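MmeI (Methylophilus methylotrophus, PDB 5HR4) is a Type IIL restriction-modification enzyme that binds DNA and probably transfers a methyl group from S-adenosyl-L-methionine to adenine N6. Local coordinates at residues 294-302 and 417-428; 315-325 and 368-376. All coordinates share one frame; numbering follows the deposited sequence.

Both contacts are helix pairs that contribute residues to the sinefungin pocket, and they share no helix; their centres are about 14 Å apart. Contact 1 is almost wholly buried and entirely apolar across its interface, burying 451 Å² between near-antiparallel helices. Contact 2 buries more, 590 Å², between helices at a steeper angle, and changes character along its length: polar groups at the ligand end, an apolar middle, and a salt bridge among partly exposed residues at the outer rim. The two meet directly, since Gln300 OE1 probably accepts a bond from Tyr315 N and Ala425 packs on Val371. Sinefungin is touched at its ribose by contact 1 and at its amino acid end by contact 2.

Contact 1 of 2, residues 294-302 and 417-428; sequences IFGSLFQSI and FPAQIAQVALWL. With SFG (sinefungin), chain H.
Phe295 spreads its ring over Ala425, whose CB lies 3.9 Å from the ring centroid and 15° off the ring normal, a CH-pi contact over one face. The same ring meets Leu428 at its edge, where CE1 of Phe295 is 3.8 Å from CD1 of Leu428, while Ile421 CG2 approaches obliquely. This end of the interface is therefore built round one aromatic ring. At the other end the roles reverse: Phe417 reaches back from the facing helix, Leu298 CG meets the rim of its ring 4.0 Å from CE2 of Phe417, and Ile302 CD1 lies 3.5 Å from CD2 of Phe417. Ile421 CD1 fills the middle, touching Leu298 and the CB of Phe299 and resting over a face of Phe417. The Phe299 ring itself has two neighbours. With its CG opposite the backbone N (chi1 162°), it swings toward Pro418, whose CB sits over one face and whose CG is 3.5 Å from CE1 of Phe299; CZ of Phe299 meanwhile points at the ligand, 3.1 Å from O3' of sinefungin. Cutting this residue back to an alanine would probably leave Pro418 without its aromatic surface and the ligand ribose without that neighbour. The segment axes, 10.0 Å apart at 161°, run nearly antiparallel, so partners pair in reverse order along the two helices. Helix 416-440 follows strand 409-413, whose Glu413 also bonds sinefungin; the arrangement belongs to the cofactor pocket of a Rossmann-like methyltransferase, with helix 292-301 packed against a helix of its core.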
loop_
_atom_site.group_PDB
_atom_site.type_symbol
_atom_site.label_atom_id
_atom_site.label_comp_id
_atom_site.label_asym_id
_atom_site.label_seq_id
_atom_site.Cartn_x
_atom_site.Cartn_y
_atom_site.Cartn_z
ATOM N N ILE A 294 -14.988 8.349 -8.744
ATOM C CA ILE A 294 -14.782 9.100 -9.979
ATOM C C ILE A 294 -13.457 9.853 -9.934
ATOM O O ILE A 294 -12.638 9.752 -10.852
ATOM C CB ILE A 294 -15.948 10.059 -10.246
ATOM C CG1 ILE A 294 -17.254 9.284 -10.309
ATOM C CG2 ILE A 294 -15.686 10.806 -11.548
ATOM C CD1 ILE A 294 -17.222 8.149 -11.250
ATOM N N PHE A 295 -13.226 10.618 -8.866
ATOM C CA PHE A 295 -12.011 11.425 -8.800
ATOM C C PHE A 295 -10.766 10.557 -8.861
ATOM O O PHE A 295 -9.760 10.948 -9.462
ATOM C CB PHE A 295 -12.011 12.281 -7.537
ATOM C CG PHE A 295 -13.129 13.281 -7.487
ATOM C CD1 PHE A 295 -13.112 14.399 -8.309
ATOM C CD2 PHE A 295 -14.194 13.106 -6.615
ATOM C CE1 PHE A 295 -14.137 15.321 -8.257
ATOM C CE2 PHE A 295 -15.229 14.021 -6.564
ATOM C CZ PHE A 295 -15.208 15.127 -7.379
ATOM N N GLY A 296 -10.828 9.358 -8.294
ATOM C CA GLY A 296 -9.677 8.481 -8.261
ATOM C C GLY A 296 -9.427 7.790 -9.579
ATOM O O GLY A 296 -8.276 7.635 -9.997
ATOM N N SER A 297 -10.505 7.382 -10.254
ATOM C CA SER A 297 -10.358 6.716 -11.543
ATOM C C SER A 297 -9.810 7.665 -12.585
ATOM O O SER A 297 -9.006 7.264 -13.435
ATOM C CB SER A 297 -11.696 6.158 -11.996
ATOM O OG SER A 297 -12.117 5.148 -11.105
ATOM N N LEU A 298 -10.263 8.920 -12.553
ATOM C CA LEU A 298 -9.749 9.942 -13.457
ATOM C C LEU A 298 -8.257 10.165 -13.241
ATOM O O LEU A 298 -7.444 10.063 -14.173
ATOM C CB LEU A 298 -10.512 11.239 -13.232
ATOM C CG LEU A 298 -9.950 12.412 -14.012
ATOM C CD1 LEU A 298 -10.051 12.123 -15.487
ATOM C CD2 LEU A 298 -10.726 13.667 -13.629
ATOM N N PHE A 299 -7.894 10.483 -11.997
ATOM C CA PHE A 299 -6.500 10.569 -11.579
ATOM C C PHE A 299 -5.687 9.387 -12.102
ATOM O O PHE A 299 -4.605 9.565 -12.664
ATOM C CB PHE A 299 -6.493 10.662 -10.047
ATOM C CG PHE A 299 -5.183 10.341 -9.394
ATOM C CD1 PHE A 299 -3.979 10.755 -9.936
ATOM C CD2 PHE A 299 -5.171 9.656 -8.184
ATOM C CE1 PHE A 299 -2.772 10.452 -9.314
ATOM C CE2 PHE A 299 -3.967 9.354 -7.552
ATOM C CZ PHE A 299 -2.763 9.762 -8.119
ATOM N N GLN A 300 -6.213 8.169 -11.962
ATOM C CA GLN A 300 -5.429 6.990 -12.320
ATOM C C GLN A 300 -5.325 6.789 -13.829
ATOM O O GLN A 300 -4.319 6.261 -14.307
ATOM C CB GLN A 300 -6.025 5.754 -11.662
ATOM C CG GLN A 300 -5.697 5.613 -10.181
ATOM C CD GLN A 300 -6.122 4.254 -9.637
ATOM O OE1 GLN A 300 -6.290 4.049 -8.426
ATOM N NE2 GLN A 300 -6.315 3.320 -10.545
ATOM N N SER A 301 -6.316 7.232 -14.597
ATOM C CA SER A 301 -6.419 6.873 -16.005
ATOM C C SER A 301 -5.476 7.645 -16.909
ATOM O O SER A 301 -5.434 7.369 -18.118
ATOM C CB SER A 301 -7.836 7.118 -16.503
ATOM O OG SER A 301 -7.968 8.493 -16.815
ATOM N N ILE A 302 -4.767 8.635 -16.390
ATOM C CA ILE A 302 -3.840 9.390 -17.209
ATOM C C ILE A 302 -2.402 8.938 -16.975
ATOM O O ILE A 302 -1.471 9.650 -17.337
ATOM C CB ILE A 302 -3.981 10.907 -16.993
ATOM C CG1 ILE A 302 -3.584 11.305 -15.565
ATOM C CG2 ILE A 302 -5.387 11.394 -17.325
ATOM C CD1 ILE A 302 -2.546 12.458 -15.495
ATOM N N PHE A 417 -1.711 17.084 -11.867
ATOM C CA PHE A 417 -3.096 16.799 -12.226
ATOM C C PHE A 417 -3.906 16.377 -11.001
ATOM O O PHE A 417 -4.931 17.025 -10.716
ATOM C CB PHE A 417 -3.144 15.785 -13.368
ATOM C CG PHE A 417 -4.520 15.564 -13.896
ATOM C CD1 PHE A 417 -5.267 16.619 -14.372
ATOM C CD2 PHE A 417 -5.080 14.306 -13.882
ATOM C CE1 PHE A 417 -6.548 16.412 -14.849
ATOM C CE2 PHE A 417 -6.353 14.090 -14.351
ATOM C CZ PHE A 417 -7.090 15.137 -14.833
ATOM N N PRO A 418 -3.498 15.380 -10.206
ATOM C CA PRO A 418 -4.231 15.131 -8.957
ATOM C C PRO A 418 -4.252 16.338 -8.032
ATOM O O PRO A 418 -5.244 16.551 -7.307
ATOM C CB PRO A 418 -3.479 13.945 -8.331
ATOM C CG PRO A 418 -2.124 13.927 -9.016
ATOM C CD PRO A 418 -2.367 14.449 -10.387
ATOM N N ALA A 419 -3.191 17.143 -8.031
ATOM C CA ALA A 419 -3.202 18.329 -7.176
ATOM C C ALA A 419 -4.244 19.329 -7.641
ATOM O O ALA A 419 -4.806 20.058 -6.817
ATOM C CB ALA A 419 -1.823 18.987 -7.130
ATOM N N GLN A 420 -4.537 19.364 -8.948
ATOM C CA GLN A 420 -5.625 20.209 -9.437
ATOM C C GLN A 420 -6.991 19.569 -9.191
ATOM O O GLN A 420 -7.943 20.270 -8.854
ATOM C CB GLN A 420 -5.444 20.520 -10.924
ATOM C CG GLN A 420 -4.215 21.335 -11.269
ATOM C CD GLN A 420 -4.454 22.850 -11.290
ATOM O OE1 GLN A 420 -5.397 23.346 -10.673
ATOM N NE2 GLN A 420 -3.582 23.593 -12.010
ATOM N N ILE A 421 -7.119 18.243 -9.344
ATOM C CA ILE A 421 -8.399 17.588 -9.052
ATOM C C ILE A 421 -8.785 17.817 -7.595
ATOM O O ILE A 421 -9.907 18.221 -7.292
ATOM C CB ILE A 421 -8.343 16.079 -9.360
ATOM C CG1 ILE A 421 -7.742 15.781 -10.713
ATOM C CG2 ILE A 421 -9.761 15.470 -9.297
ATOM C CD1 ILE A 421 -7.719 14.263 -11.016
ATOM N N ALA A 422 -7.848 17.559 -6.679
ATOM C CA ALA A 422 -8.112 17.739 -5.257
ATOM C C ALA A 422 -8.782 19.075 -4.995
ATOM O O ALA A 422 -9.778 19.148 -4.267
ATOM C CB ALA A 422 -6.812 17.618 -4.459
ATOM N N GLN A 423 -8.279 20.138 -5.622
ATOM C CA GLN A 423 -8.879 21.450 -5.426
ATOM C C GLN A 423 -10.319 21.461 -5.923
ATOM O O GLN A 423 -11.241 21.785 -5.163
ATOM C CB GLN A 423 -8.045 22.532 -6.116
ATOM C CG GLN A 423 -8.396 23.938 -5.659
ATOM C CD GLN A 423 -7.406 24.989 -6.125
ATOM O OE1 GLN A 423 -7.645 25.687 -7.111
ATOM N NE2 GLN A 423 -6.303 25.127 -5.399
ATOM N N VAL A 424 -10.541 21.068 -7.187
ATOM C CA VAL A 424 -11.907 21.081 -7.714
ATOM C C VAL A 424 -12.763 20.057 -6.994
ATOM O O VAL A 424 -13.964 20.274 -6.776
ATOM C CB VAL A 424 -11.917 20.843 -9.229
ATOM C CG1 VAL A 424 -13.308 20.497 -9.696
ATOM C CG2 VAL A 424 -11.443 22.087 -9.947
ATOM N N ALA A 425 -12.169 18.942 -6.587
ATOM C CA ALA A 425 -12.931 17.950 -5.842
ATOM C C ALA A 425 -13.559 18.563 -4.594
ATOM O O ALA A 425 -14.715 18.271 -4.262
ATOM C CB ALA A 425 -12.035 16.767 -5.480
ATOM N N LEU A 426 -12.823 19.433 -3.903
ATOM C CA LEU A 426 -13.362 20.051 -2.701
ATOM C C LEU A 426 -14.484 21.026 -3.027
ATOM O O LEU A 426 -15.443 21.142 -2.266
ATOM C CB LEU A 426 -12.246 20.737 -1.917
ATOM C CG LEU A 426 -11.545 19.753 -0.982
ATOM C CD1 LEU A 426 -10.201 20.249 -0.566
ATOM C CD2 LEU A 426 -12.407 19.553 0.252
ATOM N N TRP A 427 -14.406 21.737 -4.148
ATOM C CA TRP A 427 -15.490 22.675 -4.446
ATOM C C TRP A 427 -16.759 21.957 -4.896
ATOM O O TRP A 427 -17.866 22.360 -4.521
ATOM C CB TRP A 427 -15.064 23.672 -5.507
ATOM C CG TRP A 427 -14.222 24.798 -5.002
ATOM C CD1 TRP A 427 -14.486 25.634 -3.945
ATOM C CD2 TRP A 427 -12.992 25.249 -5.575
ATOM N NE1 TRP A 427 -13.476 26.562 -3.819
ATOM C CE2 TRP A 427 -12.552 26.347 -4.813
ATOM C CE3 TRP A 427 -12.213 24.820 -6.666
ATOM C CZ2 TRP A 427 -11.375 27.020 -5.107
ATOM C CZ3 TRP A 427 -11.056 25.481 -6.949
ATOM C CH2 TRP A 427 -10.639 26.566 -6.172
ATOM N N LEU A 428 -16.625 20.908 -5.716
ATOM C CA LEU A 428 -17.798 20.132 -6.114
ATOM C C LEU A 428 -18.466 19.489 -4.900
ATOM O O LEU A 428 -19.699 19.501 -4.777
ATOM C CB LEU A 428 -17.413 19.058 -7.135
ATOM C CG LEU A 428 -16.565 19.445 -8.357
ATOM C CD1 LEU A 428 -16.341 18.235 -9.282
ATOM C CD2 LEU A 428 -17.154 20.642 -9.113
HETATM N N SFG H . -4.990 9.123 -1.158
HETATM C CA SFG H . -5.029 9.520 -2.549
HETATM C C SFG H . -6.432 9.239 -3.054
HETATM O O SFG H . -7.263 8.737 -2.265
HETATM O OXT SFG H . -6.770 9.506 -4.232
HETATM C CB SFG H . -4.011 8.720 -3.355
HETATM C CG SFG H . -2.649 8.902 -2.703
HETATM C CD SFG H . -1.735 7.892 -3.360
HETATM N NE SFG H . -1.968 6.623 -2.699
HETATM C "C5'" SFG H . -0.258 8.309 -3.262
HETATM C "C4'" SFG H . 0.048 9.736 -3.832
HETATM O "O4'" SFG H . 1.208 10.127 -3.388
HETATM C "C3'" SFG H . 0.208 9.779 -5.362
HETATM O "O3'" SFG H . -0.817 10.514 -5.857
HETATM C "C2'" SFG H . 1.592 10.439 -5.636
HETATM O "O2'" SFG H . 1.522 11.434 -6.743
HETATM C "C1'" SFG H . 1.865 11.055 -4.531
HETATM N N9 SFG H . 3.259 11.082 -4.216
HETATM C C8 SFG H . 4.169 10.132 -4.410
HETATM N N7 SFG H . 5.335 10.561 -3.921
HETATM C C5 SFG H . 5.137 11.779 -3.418
HETATM C C6 SFG H . 6.004 12.656 -2.814
HETATM N N6 SFG H . 7.409 12.577 -2.498
HETATM N N1 SFG H . 5.585 13.840 -2.383
HETATM C C2 SFG H . 4.282 14.176 -2.545
HETATM N N3 SFG H . 3.426 13.310 -3.147
HETATM C C4 SFG H . 3.855 12.105 -3.586
#

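Contact 2 of 2, residues 315-325 and 368-376. With SFG (sinefungin), chain H.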
loop_
_atom_site.group_PDB
_atom_site.type_symbol
_atom_site.label_atom_id
_atom_site.label_comp_id
_atom_site.label_asym_id
_atom_site.label_seq_id
_atom_site.Cartn_x
_atom_site.Cartn_y
_atom_site.Cartn_z
ATOM N N TYR A 315 -5.738 5.330 -5.821
ATOM C CA TYR A 315 -6.683 6.101 -5.044
ATOM C C TYR A 315 -7.274 5.233 -3.938
ATOM O O TYR A 315 -7.395 4.010 -4.072
ATOM C CB TYR A 315 -7.771 6.669 -5.952
ATOM C CG TYR A 315 -9.051 5.873 -6.010
ATOM C CD1 TYR A 315 -10.014 5.999 -5.011
ATOM C CD2 TYR A 315 -9.317 5.033 -7.076
ATOM C CE1 TYR A 315 -11.184 5.284 -5.044
ATOM C CE2 TYR A 315 -10.487 4.320 -7.137
ATOM C CZ TYR A 315 -11.427 4.440 -6.108
ATOM O OH TYR A 315 -12.615 3.714 -6.132
ATOM N N THR A 316 -7.659 5.887 -2.842
ATOM C CA THR A 316 -8.134 5.212 -1.643
ATOM C C THR A 316 -9.656 5.195 -1.602
ATOM O O THR A 316 -10.297 6.242 -1.719
ATOM C CB THR A 316 -7.575 5.881 -0.387
ATOM O OG1 THR A 316 -6.157 6.061 -0.535
ATOM C CG2 THR A 316 -7.827 5.003 0.817
ATOM N N SER A 317 -10.217 4.001 -1.423
ATOM C CA SER A 317 -11.664 3.798 -1.389
ATOM C C SER A 317 -12.319 4.673 -0.333
ATOM O O SER A 317 -11.730 4.979 0.709
ATOM C CB SER A 317 -12.005 2.324 -1.099
ATOM N N GLU A 318 -13.570 5.057 -0.601
ATOM C CA GLU A 318 -14.418 5.558 0.478
ATOM C C GLU A 318 -14.326 4.675 1.720
ATOM O O GLU A 318 -14.219 5.183 2.840
ATOM C CB GLU A 318 -15.875 5.658 0.019
ATOM C CG GLU A 318 -16.733 6.550 0.929
ATOM C CD GLU A 318 -18.047 7.014 0.286
ATOM O OE1 GLU A 318 -18.018 7.608 -0.824
ATOM O OE2 GLU A 318 -19.118 6.787 0.906
ATOM N N ALA A 319 -14.359 3.349 1.548
ATOM C CA ALA A 319 -14.422 2.478 2.717
ATOM C C ALA A 319 -13.137 2.539 3.526
ATOM O O ALA A 319 -13.174 2.495 4.758
ATOM C CB ALA A 319 -14.707 1.044 2.304
ATOM N N ASN A 320 -11.987 2.645 2.852
ATOM C CA ASN A 320 -10.713 2.575 3.560
ATOM C C ASN A 320 -10.389 3.881 4.275
ATOM O O ASN A 320 -9.810 3.847 5.371
ATOM C CB ASN A 320 -9.610 2.171 2.590
ATOM C CG ASN A 320 -9.521 0.658 2.411
ATOM O OD1 ASN A 320 -9.925 -0.114 3.294
ATOM N ND2 ASN A 320 -8.980 0.229 1.283
ATOM N N ILE A 321 -10.797 5.020 3.698
ATOM C CA ILE A 321 -10.726 6.311 4.390
ATOM C C ILE A 321 -11.641 6.331 5.623
ATOM O O ILE A 321 -11.275 6.866 6.680
ATOM C CB ILE A 321 -11.060 7.454 3.405
ATOM C CG1 ILE A 321 -10.073 7.444 2.237
ATOM C CG2 ILE A 321 -11.038 8.801 4.092
ATOM C CD1 ILE A 321 -10.378 8.463 1.154
ATOM N N LEU A 322 -12.843 5.750 5.519
ATOM C CA LEU A 322 -13.734 5.729 6.683
ATOM C C LEU A 322 -13.149 4.896 7.825
ATOM O O LEU A 322 -13.271 5.284 8.991
ATOM C CB LEU A 322 -15.130 5.244 6.283
ATOM C CG LEU A 322 -15.854 6.277 5.397
ATOM C CD1 LEU A 322 -17.092 5.751 4.638
ATOM C CD2 LEU A 322 -16.229 7.472 6.240
ATOM N N LYS A 323 -12.467 3.774 7.531
ATOM C CA LYS A 323 -11.823 3.050 8.631
ATOM C C LYS A 323 -10.710 3.870 9.264
ATOM O O LYS A 323 -10.279 3.562 10.382
ATOM C CB LYS A 323 -11.193 1.710 8.207
ATOM C CG LYS A 323 -11.690 1.076 6.953
ATOM C CD LYS A 323 -10.606 0.184 6.382
ATOM C CE LYS A 323 -11.113 -1.218 6.118
ATOM N NZ LYS A 323 -10.047 -2.039 5.497
ATOM N N LEU A 324 -10.203 4.880 8.556
ATOM C CA LEU A 324 -9.119 5.678 9.102
ATOM C C LEU A 324 -9.620 6.938 9.814
ATOM O O LEU A 324 -9.138 7.260 10.909
ATOM C CB LEU A 324 -8.137 6.025 7.986
ATOM C CG LEU A 324 -6.844 6.739 8.360
ATOM C CD1 LEU A 324 -5.875 6.433 7.280
ATOM C CD2 LEU A 324 -7.022 8.253 8.469
ATOM N N ILE A 325 -10.594 7.653 9.242
ATOM C CA ILE A 325 -11.048 8.873 9.906
ATOM C C ILE A 325 -12.054 8.624 11.032
ATOM O O ILE A 325 -12.233 9.509 11.883
ATOM C CB ILE A 325 -11.645 9.878 8.903
ATOM C CG1 ILE A 325 -12.939 9.336 8.292
ATOM C CG2 ILE A 325 -10.603 10.259 7.821
ATOM C CD1 ILE A 325 -13.571 10.248 7.255
ATOM N N ASN A 368 -9.045 12.509 -1.971
ATOM C CA ASN A 368 -10.197 11.776 -1.451
ATOM C C ASN A 368 -10.311 11.884 0.069
ATOM O O ASN A 368 -11.393 12.176 0.596
ATOM C CB ASN A 368 -10.134 10.325 -1.909
ATOM C CG ASN A 368 -10.668 10.160 -3.313
ATOM O OD1 ASN A 368 -11.607 10.844 -3.682
ATOM N ND2 ASN A 368 -10.058 9.282 -4.108
ATOM N N PHE A 369 -9.210 11.651 0.796
ATOM C CA PHE A 369 -9.222 11.869 2.244
ATOM C C PHE A 369 -9.786 13.237 2.608
ATOM O O PHE A 369 -10.567 13.360 3.561
ATOM C CB PHE A 369 -7.821 11.748 2.828
ATOM C CG PHE A 369 -7.369 10.359 3.016
ATOM C CD1 PHE A 369 -7.732 9.648 4.136
ATOM C CD2 PHE A 369 -6.553 9.762 2.083
ATOM C CE1 PHE A 369 -7.313 8.334 4.312
ATOM C CE2 PHE A 369 -6.117 8.467 2.259
ATOM C CZ PHE A 369 -6.507 7.747 3.370
ATOM N N LEU A 370 -9.387 14.286 1.879
ATOM C CA LEU A 370 -9.936 15.605 2.177
ATOM C C LEU A 370 -11.403 15.712 1.783
ATOM O O LEU A 370 -12.165 16.428 2.446
ATOM C CB LEU A 370 -9.123 16.697 1.482
ATOM C CG LEU A 370 -7.662 16.651 1.927
ATOM C CD1 LEU A 370 -6.810 17.635 1.149
ATOM C CD2 LEU A 370 -7.548 16.882 3.417
ATOM N N VAL A 371 -11.819 15.024 0.715
ATOM C CA VAL A 371 -13.194 15.159 0.246
ATOM C C VAL A 371 -14.142 14.417 1.180
ATOM O O VAL A 371 -15.103 14.998 1.696
ATOM C CB VAL A 371 -13.312 14.679 -1.212
ATOM C CG1 VAL A 371 -14.752 14.413 -1.586
ATOM C CG2 VAL A 371 -12.720 15.712 -2.149
ATOM N N ILE A 372 -13.861 13.135 1.452
ATOM C CA ILE A 372 -14.669 12.384 2.414
ATOM C C ILE A 372 -14.739 13.109 3.752
ATOM O O ILE A 372 -15.812 13.184 4.366
ATOM C CB ILE A 372 -14.131 10.953 2.600
ATOM C CG1 ILE A 372 -14.170 10.213 1.280
ATOM C CG2 ILE A 372 -15.005 10.189 3.603
ATOM C CD1 ILE A 372 -15.590 10.108 0.780
ATOM N N THR A 373 -13.607 13.632 4.243
ATOM C CA THR A 373 -13.624 14.289 5.547
ATOM C C THR A 373 -14.532 15.505 5.521
ATOM O O THR A 373 -15.388 15.684 6.398
ATOM C CB THR A 373 -12.224 14.711 5.984
ATOM O OG1 THR A 373 -11.393 13.557 6.176
ATOM C CG2 THR A 373 -12.317 15.505 7.283
ATOM N N TYR A 374 -14.374 16.346 4.506
ATOM C CA TYR A 374 -15.197 17.544 4.413
ATOM C C TYR A 374 -16.670 17.189 4.276
ATOM O O TYR A 374 -17.531 17.930 4.758
ATOM C CB TYR A 374 -14.708 18.415 3.240
ATOM C CG TYR A 374 -15.551 19.627 2.945
ATOM C CD1 TYR A 374 -15.640 20.675 3.855
ATOM C CD2 TYR A 374 -16.250 19.737 1.748
ATOM C CE1 TYR A 374 -16.429 21.788 3.600
ATOM C CE2 TYR A 374 -17.026 20.849 1.475
ATOM C CZ TYR A 374 -17.114 21.866 2.413
ATOM O OH TYR A 374 -17.886 22.972 2.154
ATOM N N ARG A 375 -16.989 16.057 3.646
ATOM C CA ARG A 375 -18.396 15.703 3.484
ATOM C C ARG A 375 -18.996 15.245 4.812
ATOM O O ARG A 375 -20.111 15.635 5.171
ATOM C CB ARG A 375 -18.554 14.628 2.409
ATOM C CG ARG A 375 -19.787 13.780 2.600
ATOM C CD ARG A 375 -20.215 13.077 1.332
ATOM N NE ARG A 375 -19.453 11.861 1.057
ATOM C CZ ARG A 375 -19.443 10.790 1.843
ATOM N NH1 ARG A 375 -20.139 10.805 2.970
ATOM N NH2 ARG A 375 -18.736 9.711 1.512
ATOM N N GLU A 376 -18.260 14.427 5.560
ATOM C CA GLU A 376 -18.708 14.041 6.891
ATOM C C GLU A 376 -18.888 15.258 7.789
ATOM O O GLU A 376 -19.860 15.350 8.556
ATOM C CB GLU A 376 -17.712 13.053 7.488
ATOM C CG GLU A 376 -17.669 11.769 6.689
ATOM C CD GLU A 376 -19.053 11.164 6.569
ATOM O OE1 GLU A 376 -19.682 10.943 7.625
ATOM O OE2 GLU A 376 -19.530 10.947 5.436
HETATM N N SFG H . -4.990 9.123 -1.158
HETATM C CA SFG H . -5.029 9.520 -2.549
HETATM C C SFG H . -6.432 9.239 -3.054
HETATM O O SFG H . -7.263 8.737 -2.265
HETATM O OXT SFG H . -6.770 9.506 -4.232
HETATM C CB SFG H . -4.011 8.720 -3.355
HETATM C CG SFG H . -2.649 8.902 -2.703
HETATM C CD SFG H . -1.735 7.892 -3.360
HETATM N NE SFG H . -1.968 6.623 -2.699
HETATM C "C5'" SFG H . -0.258 8.309 -3.262
HETATM C "C4'" SFG H . 0.048 9.736 -3.832
HETATM O "O4'" SFG H . 1.208 10.127 -3.388
HETATM C "C3'" SFG H . 0.208 9.779 -5.362
HETATM O "O3'" SFG H . -0.817 10.514 -5.857
HETATM C "C2'" SFG H . 1.592 10.439 -5.636
HETATM O "O2'" SFG H . 1.522 11.434 -6.743
HETATM C "C1'" SFG H . 1.865 11.055 -4.531
HETATM N N9 SFG H . 3.259 11.082 -4.216
HETATM C C8 SFG H . 4.169 10.132 -4.410
HETATM N N7 SFG H . 5.335 10.561 -3.921
HETATM C C5 SFG H . 5.137 11.779 -3.418
HETATM C C6 SFG H . 6.004 12.656 -2.814
HETATM N N6 SFG H . 7.409 12.577 -2.498
HETATM N N1 SFG H . 5.585 13.840 -2.383
HETATM C C2 SFG H . 4.282 14.176 -2.545
HETATM N N3 SFG H . 3.426 13.310 -3.147
HETATM C C4 SFG H . 3.855 12.105 -3.586
#
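Helices 318-325 and 368-376 pass with their axes 10.0 Å apart at 66°, and the closest approach of their CA atoms, 6.1 Å, is between Ile321 and Phe369. At that crossing Ile321 lays CG1 over one face of the Phe369 ring, 3.7 Å from its centroid, while Leu324 CD1 comes in obliquely, 3.8 Å from CE1 of Phe369. The ring is carried there by a first torsion that sets CG opposite the carbonyl carbon (chi1 -79°), and its edge then faces the amino nitrogen of sinefungin. Next along, Ile372 enters as a knob into the hole formed by Glu318, Ile321, Leu322 and Ile325; its CG2 lies 3.9 Å from CD1 of Ile325. Polar groups occupy the two extremes. Toward the outside, OE2 of Glu318 is 3.0 Å from NH2 of Arg375 in a salt bridge, with carboxylate and guanidinium planes 52° apart, and Glu376 adds a second acid to the network. Toward the ligand, the backbone N of Thr316 donates to sinefungin O at 2.9 Å, and Asn368 ND2 adds weak bonds to both carboxylate oxygens. Thr316 OG1 also accepts a weak bond from the ligand amino group, besides its bond to Asn481. The carboxylate thus sits beside the start of helix 368-388, which would probably stabilise its negative charge. Within these two segments the carboxylate is met by neutral N-H donors, one firm and the others weak, and the amino group by a neutral oxygen, whereas the charged side chains pair at the far, partly exposed side of the apolar core.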